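Local coordinates for branched-chain-amino-acid aminotransferase (Deinococcus radiodurans, PDB 3UZO), which probably catalyses the pyridoxal-phosphate-dependent transfer of the amino group from leucine, valine or isoleucine to 2-oxoglutarate, giving the branched 2-oxo acid and glutamate, at residues 31-36 and 166-171; 243-248 and 331-336; 251-256 and 282-287. All blocks are in the same frame, centred on the assembly; numbering follows the deposited sequence.

Contact 1: 31-36 and 166-171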
loop_
_atom_site.group_PDB
_atom_site.type_symbol
_atom_site.label_atom_id
_atom_site.label_comp_id
_atom_site.label_asym_id
_atom_site.label_seq_id
_atom_site.Cartn_x
_atom_site.Cartn_y
_atom_site.Cartn_z
ATOM N N PHE A 31 -9.755 -18.317 -11.760
ATOM C CA PHE A 31 -9.802 -17.391 -10.638
ATOM C C PHE A 31 -9.931 -16.004 -11.242
ATOM O O PHE A 31 -8.957 -15.258 -11.336
ATOM C CB PHE A 31 -8.531 -17.486 -9.780
ATOM C CG PHE A 31 -8.680 -16.888 -8.398
ATOM C CD1 PHE A 31 -9.119 -17.669 -7.330
ATOM C CD2 PHE A 31 -8.390 -15.547 -8.169
ATOM C CE1 PHE A 31 -9.268 -17.122 -6.047
ATOM C CE2 PHE A 31 -8.531 -14.983 -6.894
ATOM C CZ PHE A 31 -8.973 -15.775 -5.827
ATOM N N SER A 32 -11.147 -15.677 -11.670
ATOM C CA SER A 32 -11.438 -14.390 -12.290
ATOM C C SER A 32 -12.808 -13.897 -11.847
ATOM O O SER A 32 -13.711 -14.693 -11.589
ATOM C CB SER A 32 -11.412 -14.520 -13.812
ATOM O OG SER A 32 -10.102 -14.813 -14.261
ATOM N N TYR A 33 -12.963 -12.582 -11.790
ATOM C CA TYR A 33 -14.218 -11.992 -11.359
ATOM C C TYR A 33 -15.414 -12.339 -12.225
ATOM O O TYR A 33 -15.371 -12.267 -13.458
ATOM C CB TYR A 33 -14.102 -10.466 -11.267
ATOM C CG TYR A 33 -15.351 -9.805 -10.698
ATOM C CD1 TYR A 33 -16.384 -9.373 -11.535
ATOM C CD2 TYR A 33 -15.507 -9.637 -9.317
ATOM C CE1 TYR A 33 -17.543 -8.785 -11.013
ATOM C CE2 TYR A 33 -16.666 -9.055 -8.782
ATOM C CZ TYR A 33 -17.676 -8.629 -9.638
ATOM O OH TYR A 33 -18.811 -8.035 -9.128
ATOM N N ILE A 34 -16.482 -12.725 -11.545
ATOM C CA ILE A 34 -17.753 -13.042 -12.169
ATOM C C ILE A 34 -18.728 -12.352 -11.232
ATOM O O ILE A 34 -18.626 -12.498 -10.004
ATOM C CB ILE A 34 -18.034 -14.558 -12.176
ATOM C CG1 ILE A 34 -17.073 -15.254 -13.145
ATOM C CG2 ILE A 34 -19.477 -14.815 -12.576
ATOM C CD1 ILE A 34 -17.207 -16.758 -13.175
ATOM N N ARG A 35 -19.657 -11.584 -11.787
ATOM C CA ARG A 35 -20.602 -10.881 -10.941
ATOM C C ARG A 35 -21.687 -11.794 -10.406
ATOM O O ARG A 35 -22.443 -12.403 -11.173
ATOM C CB ARG A 35 -21.236 -9.713 -11.696
ATOM C CG ARG A 35 -22.171 -8.880 -10.828
ATOM C CD ARG A 35 -22.646 -7.635 -11.547
ATOM N NE ARG A 35 -23.562 -6.852 -10.721
ATOM C CZ ARG A 35 -23.959 -5.617 -11.014
ATOM N NH1 ARG A 35 -23.519 -5.021 -12.119
ATOM N NH2 ARG A 35 -24.790 -4.972 -10.201
ATOM N N THR A 36 -21.753 -11.915 -9.084
ATOM C CA THR A 36 -22.796 -12.739 -8.494
ATOM C C THR A 36 -23.952 -11.794 -8.163
ATOM O O THR A 36 -23.828 -10.578 -8.323
ATOM C CB THR A 36 -22.300 -13.501 -7.246
ATOM O OG1 THR A 36 -21.643 -12.591 -6.362
ATOM C CG2 THR A 36 -21.314 -14.610 -7.660
ATOM N N SER A 166 -17.383 -4.645 3.285
ATOM C CA SER A 166 -18.201 -5.324 2.292
ATOM C C SER A 166 -17.709 -6.736 2.049
ATOM O O SER A 166 -16.535 -7.047 2.272
ATOM C CB SER A 166 -18.180 -4.525 0.978
ATOM O OG SER A 166 -18.973 -5.128 -0.028
ATOM N N VAL A 167 -18.621 -7.597 1.619
ATOM C CA VAL A 167 -18.269 -8.973 1.298
ATOM C C VAL A 167 -18.993 -9.389 0.030
ATOM O O VAL A 167 -20.228 -9.344 -0.022
ATOM C CB VAL A 167 -18.674 -9.996 2.412
ATOM C CG1 VAL A 167 -18.132 -11.391 2.036
ATOM C CG2 VAL A 167 -18.111 -9.581 3.759
ATOM N N PHE A 168 -18.236 -9.748 -1.005
ATOM C CA PHE A 168 -18.847 -10.239 -2.238
ATOM C C PHE A 168 -18.234 -11.609 -2.487
ATOM O O PHE A 168 -17.206 -11.958 -1.883
ATOM C CB PHE A 168 -18.631 -9.280 -3.427
ATOM C CG PHE A 168 -17.204 -9.138 -3.885
ATOM C CD1 PHE A 168 -16.640 -10.059 -4.776
ATOM C CD2 PHE A 168 -16.441 -8.048 -3.481
ATOM C CE1 PHE A 168 -15.337 -9.886 -5.263
ATOM C CE2 PHE A 168 -15.130 -7.864 -3.961
ATOM C CZ PHE A 168 -14.584 -8.786 -4.856
ATOM N N CYS A 169 -18.883 -12.408 -3.321
ATOM C CA CYS A 169 -18.377 -13.743 -3.600
ATOM C C CYS A 169 -18.236 -13.975 -5.092
ATOM O O CYS A 169 -18.860 -13.290 -5.896
ATOM C CB CYS A 169 -19.292 -14.807 -2.980
ATOM S SG CYS A 169 -20.956 -14.878 -3.682
ATOM N N VAL A 170 -17.405 -14.948 -5.444
ATOM C CA VAL A 170 -17.134 -15.293 -6.837
ATOM C C VAL A 170 -16.848 -16.788 -6.932
ATOM O O VAL A 170 -15.977 -17.303 -6.233
ATOM C CB VAL A 170 -15.873 -14.544 -7.365
ATOM C CG1 VAL A 170 -15.619 -14.898 -8.840
ATOM C CG2 VAL A 170 -16.037 -13.042 -7.195
ATOM N N PRO A 171 -17.593 -17.512 -7.781
ATOM C CA PRO A 171 -17.324 -18.949 -7.899
ATOM C C PRO A 171 -15.949 -19.072 -8.555
ATOM O O PRO A 171 -15.653 -18.342 -9.503
ATOM C CB PRO A 171 -18.447 -19.434 -8.813
ATOM C CG PRO A 171 -18.694 -18.225 -9.699
ATOM C CD PRO A 171 -18.659 -17.088 -8.707
HETATM O O HOH W 1 -13.688 -17.274 -11.317
HETATM O O HOH W 2 -19.301 -10.981 -7.591
HETATM O O HOH W 3 -21.455 -11.270 -4.101
#
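Tyr33 turns an edge of its ring toward the face of Phe168 in an offset edge-to-face pair. The centroids are 5.8 Å apart and the planes meet at 68°. Tyr33 CE2 comes to 3.9 Å from Phe168 CE1. Val170 CG2 lies at the edge of the Phe168 ring, in its plane, and also touches Tyr33 CD2. A chi1 of -175° sets the Tyr33 ring trans to N, and one edge of it reaches the strand. Tyr33 OH hydrogen-bonds to Glu64 of the second subunit. Residues 166-171 belong to strand 162-172 of a seven-stranded antiparallel sheet, and residues 31-36 lie in the loop that leads to strand 39-45. On that sheet Phe168 packs on Arg145, which binds L-glutamate. Ile34 CD1 meets Pro171 CG at 4.1 Å. Val170 CG1 packs against the loop backbone, 3.4 Å from Ser32 O. Thr36 OG1 donates to Cys169 O at 2.9 Å, approaching tilted by 34° from the carbonyl plane. Three waters bridge the segments. Two run from backbone to backbone, one of them between Ser32 O and Pro171 O. The third accepts from Cys169 N and donates to Thr36 OG1, 2.6 Å away.

Contact 2: 243-248 and 331-336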
loop_
_atom_site.group_PDB
_atom_site.type_symbol
_atom_site.label_atom_id
_atom_site.label_comp_id
_atom_site.label_asym_id
_atom_site.label_seq_id
_atom_site.Cartn_x
_atom_site.Cartn_y
_atom_site.Cartn_z
ATOM N N ASN A 243 2.044 -18.774 1.451
ATOM C CA ASN A 243 3.148 -19.012 2.380
ATOM C C ASN A 243 3.943 -20.143 1.723
ATOM O O ASN A 243 3.498 -20.731 0.737
ATOM C CB ASN A 243 2.639 -19.486 3.759
ATOM C CG ASN A 243 2.539 -18.359 4.791
ATOM O OD1 ASN A 243 2.354 -18.620 5.989
ATOM N ND2 ASN A 243 2.655 -17.115 4.342
ATOM N N PHE A 244 5.109 -20.449 2.281
ATOM C CA PHE A 244 5.975 -21.498 1.758
ATOM C C PHE A 244 6.195 -22.563 2.818
ATOM O O PHE A 244 6.257 -22.253 4.000
ATOM C CB PHE A 244 7.334 -20.891 1.387
ATOM C CG PHE A 244 8.387 -21.901 1.007
ATOM C CD1 PHE A 244 8.600 -22.240 -0.329
ATOM C CD2 PHE A 244 9.190 -22.488 1.979
ATOM C CE1 PHE A 244 9.612 -23.153 -0.691
ATOM C CE2 PHE A 244 10.203 -23.401 1.631
ATOM C CZ PHE A 244 10.415 -23.731 0.294
ATOM N N PHE A 245 6.285 -23.817 2.400
ATOM C CA PHE A 245 6.583 -24.893 3.336
ATOM C C PHE A 245 7.469 -25.898 2.614
ATOM O O PHE A 245 7.502 -25.927 1.382
ATOM C CB PHE A 245 5.313 -25.576 3.874
ATOM C CG PHE A 245 4.600 -26.448 2.882
ATOM C CD1 PHE A 245 3.628 -25.917 2.039
ATOM C CD2 PHE A 245 4.873 -27.813 2.813
ATOM C CE1 PHE A 245 2.931 -26.731 1.142
ATOM C CE2 PHE A 245 4.192 -28.633 1.927
ATOM C CZ PHE A 245 3.212 -28.089 1.086
ATOM N N ALA A 246 8.213 -26.693 3.373
ATOM C CA ALA A 246 9.076 -27.704 2.780
ATOM C C ALA A 246 9.110 -28.928 3.675
ATOM O O ALA A 246 8.842 -28.844 4.875
ATOM C CB ALA A 246 10.497 -27.152 2.577
ATOM N N ILE A 247 9.416 -30.071 3.076
ATOM C CA ILE A 247 9.499 -31.327 3.808
ATOM C C ILE A 247 10.966 -31.781 3.754
ATOM O O ILE A 247 11.574 -31.799 2.685
ATOM C CB ILE A 247 8.596 -32.411 3.166
ATOM C CG1 ILE A 247 7.115 -32.015 3.268
ATOM C CG2 ILE A 247 8.775 -33.730 3.888
ATOM C CD1 ILE A 247 6.761 -30.746 2.561
ATOM N N THR A 248 11.531 -32.134 4.905
ATOM C CA THR A 248 12.924 -32.574 4.967
ATOM C C THR A 248 13.174 -33.829 4.130
ATOM O O THR A 248 12.241 -34.574 3.805
ATOM C CB THR A 248 13.355 -32.844 6.422
ATOM O OG1 THR A 248 12.439 -33.763 7.028
ATOM C CG2 THR A 248 13.384 -31.535 7.217
ATOM N N PRO A 331 5.246 -37.102 -2.241
ATOM C CA PRO A 331 4.254 -37.902 -1.512
ATOM C C PRO A 331 3.702 -37.249 -0.244
ATOM O O PRO A 331 2.525 -37.413 0.085
ATOM C CB PRO A 331 4.996 -39.213 -1.236
ATOM C CG PRO A 331 6.432 -38.787 -1.158
ATOM C CD PRO A 331 6.552 -37.789 -2.289
ATOM N N VAL A 332 4.539 -36.512 0.477
ATOM C CA VAL A 332 4.055 -35.864 1.686
ATOM C C VAL A 332 3.115 -34.711 1.317
ATOM O O VAL A 332 2.093 -34.501 1.976
ATOM C CB VAL A 332 5.211 -35.356 2.558
ATOM C CG1 VAL A 332 4.659 -34.679 3.811
ATOM C CG2 VAL A 332 6.112 -36.532 2.944
ATOM N N THR A 333 3.457 -33.988 0.253
ATOM C CA THR A 333 2.643 -32.879 -0.240
ATOM C C THR A 333 1.253 -33.406 -0.600
ATOM O O THR A 333 0.236 -32.810 -0.246
ATOM C CB THR A 333 3.279 -32.250 -1.502
ATOM O OG1 THR A 333 4.496 -31.585 -1.142
ATOM C CG2 THR A 333 2.335 -31.254 -2.155
ATOM N N ARG A 334 1.216 -34.532 -1.307
ATOM C CA ARG A 334 -0.047 -35.138 -1.708
ATOM C C ARG A 334 -0.919 -35.480 -0.495
ATOM O O ARG A 334 -2.137 -35.271 -0.518
ATOM C CB ARG A 334 0.209 -36.408 -2.523
ATOM C CG ARG A 334 -1.059 -37.068 -3.044
ATOM C CD ARG A 334 -0.748 -38.333 -3.831
ATOM N NE ARG A 334 -0.085 -38.069 -5.108
ATOM C CZ ARG A 334 -0.639 -37.407 -6.122
ATOM N NH1 ARG A 334 -1.872 -36.928 -6.019
ATOM N NH2 ARG A 334 0.033 -37.244 -7.255
ATOM N N ARG A 335 -0.297 -36.006 0.554
ATOM C CA ARG A 335 -1.025 -36.372 1.762
ATOM C C ARG A 335 -1.619 -35.140 2.436
ATOM O O ARG A 335 -2.794 -35.139 2.801
ATOM C CB ARG A 335 -0.115 -37.122 2.739
ATOM C CG ARG A 335 0.333 -38.483 2.228
ATOM C CD ARG A 335 1.036 -39.297 3.306
ATOM N NE ARG A 335 0.177 -39.527 4.466
ATOM C CZ ARG A 335 0.460 -40.365 5.460
ATOM N NH1 ARG A 335 1.586 -41.068 5.446
ATOM N NH2 ARG A 335 -0.383 -40.499 6.476
ATOM N N LEU A 336 -0.808 -34.099 2.607
ATOM C CA LEU A 336 -1.283 -32.858 3.225
ATOM C C LEU A 336 -2.453 -32.290 2.416
ATOM O O LEU A 336 -3.458 -31.842 2.974
ATOM C CB LEU A 336 -0.157 -31.822 3.280
ATOM C CG LEU A 336 1.004 -32.063 4.251
ATOM C CD1 LEU A 336 2.162 -31.147 3.894
ATOM C CD2 LEU A 336 0.537 -31.826 5.682
#
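Phe245 is the first residue of strand 243-248 to reach the helix that starts at Pro331. A chi1 of 72° tucks its CG in near both N and C of its own backbone. The ring then projects from the strand toward the helix, and its CE2 atom meets Leu336 CD1 at 3.8 Å. The two side chains reach out to each other from strand and helix. Thr333 OG1 is a looser neighbour, 4.3 Å from the same Phe245 CE2. The ring also meets that of Phe254 on the adjoining strand, nearly parallel to it. Two residues on, Ile247 faces the helix again, as strand alternation requires. Its two branches pair with the two methyls of Val332. Ile247 CG1 touches Val332 CG1 at 3.7 Å, and Ile247 CG2 lies 4.0 Å from Val332 CG2. Val332 and Leu336 are one helical turn apart, joined by the bond from Leu336 N to Val332 O. They thus match Ile247 and Phe245 in reverse order along the strand. The axes run 127° apart in direction and approach to 9.4 Å. This packs the last helix, 331-344, on a mixed sheet, and the same strand begins at Asn243 in the cofactor pocket. Between strand and helix there is no hydrogen bond. Hydrocarbon packing therefore joins them. Glu298, on the neighbouring strand 296-302, takes two of the polar groups of the first helical turn, Val332 N and Thr333 OG1, and its negative charge would probably be favoured at this end of a helix.

Contact 3: 251-256 and 282-287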
loop_
_atom_site.group_PDB
_atom_site.type_symbol
_atom_site.label_atom_id
_atom_site.label_comp_id
_atom_site.label_asym_id
_atom_site.label_seq_id
_atom_site.Cartn_x
_atom_site.Cartn_y
_atom_site.Cartn_z
ATOM N N GLY A 251 11.635 -37.019 4.831
ATOM C CA GLY A 251 10.183 -36.948 4.769
ATOM C C GLY A 251 9.486 -36.988 6.118
ATOM O O GLY A 251 8.275 -37.201 6.192
ATOM N N GLN A 252 10.232 -36.751 7.189
ATOM C CA GLN A 252 9.661 -36.808 8.531
ATOM C C GLN A 252 9.319 -35.465 9.165
ATOM O O GLN A 252 8.648 -35.419 10.199
ATOM C CB GLN A 252 10.627 -37.552 9.459
ATOM C CG GLN A 252 11.111 -38.880 8.909
ATOM C CD GLN A 252 9.970 -39.820 8.606
ATOM O OE1 GLN A 252 9.191 -40.175 9.493
ATOM N NE2 GLN A 252 9.858 -40.230 7.349
ATOM N N LYS A 253 9.756 -34.375 8.550
ATOM C CA LYS A 253 9.527 -33.062 9.131
ATOM C C LYS A 253 8.983 -32.013 8.169
ATOM O O LYS A 253 9.450 -31.882 7.038
ATOM C CB LYS A 253 10.841 -32.570 9.746
ATOM C CG LYS A 253 10.722 -31.398 10.697
ATOM C CD LYS A 253 12.074 -31.143 11.353
ATOM C CE LYS A 253 11.996 -30.097 12.445
ATOM N NZ LYS A 253 13.311 -29.960 13.145
ATOM N N PHE A 254 8.000 -31.263 8.658
ATOM C CA PHE A 254 7.330 -30.197 7.919
ATOM C C PHE A 254 7.936 -28.886 8.410
ATOM O O PHE A 254 7.835 -28.551 9.594
ATOM C CB PHE A 254 5.820 -30.239 8.232
ATOM C CG PHE A 254 5.012 -29.130 7.596
ATOM C CD1 PHE A 254 4.331 -29.340 6.399
ATOM C CD2 PHE A 254 4.913 -27.885 8.210
ATOM C CE1 PHE A 254 3.560 -28.324 5.822
ATOM C CE2 PHE A 254 4.145 -26.857 7.638
ATOM C CZ PHE A 254 3.469 -27.082 6.442
ATOM N N VAL A 255 8.561 -28.144 7.506
ATOM C CA VAL A 255 9.186 -26.882 7.872
ATOM C C VAL A 255 8.600 -25.688 7.126
ATOM O O VAL A 255 8.341 -25.757 5.924
ATOM C CB VAL A 255 10.710 -26.924 7.608
ATOM C CG1 VAL A 255 11.358 -25.631 8.087
ATOM C CG2 VAL A 255 11.325 -28.125 8.311
ATOM N N THR A 256 8.388 -24.597 7.852
ATOM C CA THR A 256 7.860 -23.366 7.267
ATOM C C THR A 256 8.532 -22.187 7.956
ATOM O O THR A 256 8.851 -22.249 9.148
ATOM C CB THR A 256 6.318 -23.264 7.435
ATOM O OG1 THR A 256 5.705 -24.446 6.908
ATOM C CG2 THR A 256 5.772 -22.084 6.662
ATOM N N GLU A 282 6.887 -34.330 12.127
ATOM C CA GLU A 282 7.496 -33.395 13.058
ATOM C C GLU A 282 7.181 -32.045 12.420
ATOM O O GLU A 282 7.038 -31.960 11.198
ATOM C CB GLU A 282 9.015 -33.593 13.110
ATOM C CG GLU A 282 9.468 -34.911 13.715
ATOM C CD GLU A 282 9.376 -34.925 15.230
ATOM O OE1 GLU A 282 10.102 -34.139 15.877
ATOM O OE2 GLU A 282 8.581 -35.722 15.775
ATOM N N VAL A 283 7.078 -30.998 13.227
ATOM C CA VAL A 283 6.769 -29.685 12.689
ATOM C C VAL A 283 7.692 -28.614 13.270
ATOM O O VAL A 283 8.013 -28.631 14.459
ATOM C CB VAL A 283 5.284 -29.335 12.967
ATOM C CG1 VAL A 283 5.143 -28.623 14.300
ATOM C CG2 VAL A 283 4.725 -28.526 11.830
ATOM N N GLU A 284 8.112 -27.681 12.421
ATOM C CA GLU A 284 9.012 -26.617 12.838
ATOM C C GLU A 284 8.788 -25.313 12.089
ATOM O O GLU A 284 8.658 -25.299 10.864
ATOM C CB GLU A 284 10.463 -27.061 12.619
ATOM C CG GLU A 284 11.498 -25.960 12.809
ATOM C CD GLU A 284 12.911 -26.414 12.459
ATOM O OE1 GLU A 284 13.348 -27.461 12.978
ATOM O OE2 GLU A 284 13.589 -25.720 11.669
ATOM N N GLU A 285 8.732 -24.217 12.835
ATOM C CA GLU A 285 8.597 -22.897 12.235
ATOM C C GLU A 285 9.958 -22.263 12.487
ATOM O O GLU A 285 10.318 -21.990 13.630
ATOM C CB GLU A 285 7.500 -22.076 12.920
ATOM C CG GLU A 285 6.092 -22.637 12.735
ATOM C CD GLU A 285 5.040 -21.776 13.393
ATOM O OE1 GLU A 285 4.686 -20.720 12.823
ATOM O OE2 GLU A 285 4.575 -22.148 14.490
ATOM N N GLY A 286 10.729 -22.061 11.426
ATOM C CA GLY A 286 12.043 -21.477 11.598
ATOM C C GLY A 286 12.625 -20.957 10.306
ATOM O O GLY A 286 11.913 -20.791 9.317
ATOM N N ASP A 287 13.929 -20.709 10.308
ATOM C CA ASP A 287 14.594 -20.187 9.128
ATOM C C ASP A 287 14.846 -21.243 8.072
ATOM O O ASP A 287 15.183 -22.381 8.376
ATOM C CB ASP A 287 15.933 -19.541 9.496
ATOM C CG ASP A 287 15.771 -18.280 10.307
ATOM O OD1 ASP A 287 14.936 -17.433 9.932
ATOM O OD2 ASP A 287 16.492 -18.128 11.314
#
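Lys253 NZ and Glu284 OE1 form a salt bridge across two parallel strands. The modelled separation of 2.5 Å is short for such a pair, and its exact value is doubtful. Lys253 gets there with a fully extended chain. Its CG passes Glu282 CB at 3.7 Å, and its CE rests 3.4 Å from Glu284 CB. Glu282 instead bends at chi2 (-77°) and carries its carboxylate away from strand 253-257, with no contact to the ammonium. On the other face of the sheet, Phe254 and Val283 run alongside each other, with Phe254 CD2 3.7 Å from Val283 CG2.

Backbone bonds position these side chains. Glu282 N donates to Gln252 O, and Phe254 N to Glu282 O, 2.8 Å away. Glu284 N then binds Phe254 O at 3.0 Å, and Thr256 N binds Glu284 O at 3.1 Å. Gly286 N closes the series on Thr256 O. Phe254 and Thr256 therefore use both N-H and C=O on this one neighbour, as in parallel pairing. Weaker CA-H...O contacts fill in between, such as Glu285 CA to Thr256 O at 3.2 Å. The segment axes run nearly parallel, 14° apart in direction.

The pair makes up the two strands of a beta-alpha-beta crossover whose connection includes helix 266-277. Leu272 of that helix packs on Phe254, Val283 and Glu285, and Lys268 touches Thr256. The face with Lys253, Val255, Glu282 and Glu284 is turned the other way. Strand 253-257 continues the sheet on its far side by antiparallel pairing with strand 243-248, where Val255 bonds to Ala246.

Contact 1 stands apart from the others, across the centre of the chain, with about 29 Å between its centre and that of contact 2. Contacts 2 and 3 are neighbours, with centres about 9 Å apart, and reach the same mixed sheet. Their strands 243-248 and 253-257 pair side by side. Contacts 1 and 2 are buried. Contact 3 is only partly so, with charged residues along its more open parts. The chemistry follows: contact 2 is apolar helix-on-sheet packing, and contact 3 is backbone pairing plus a salt bridge. Contact 1 mixes an aromatic pair with one direct hydrogen bond and water bridges, and the second subunit reaches it.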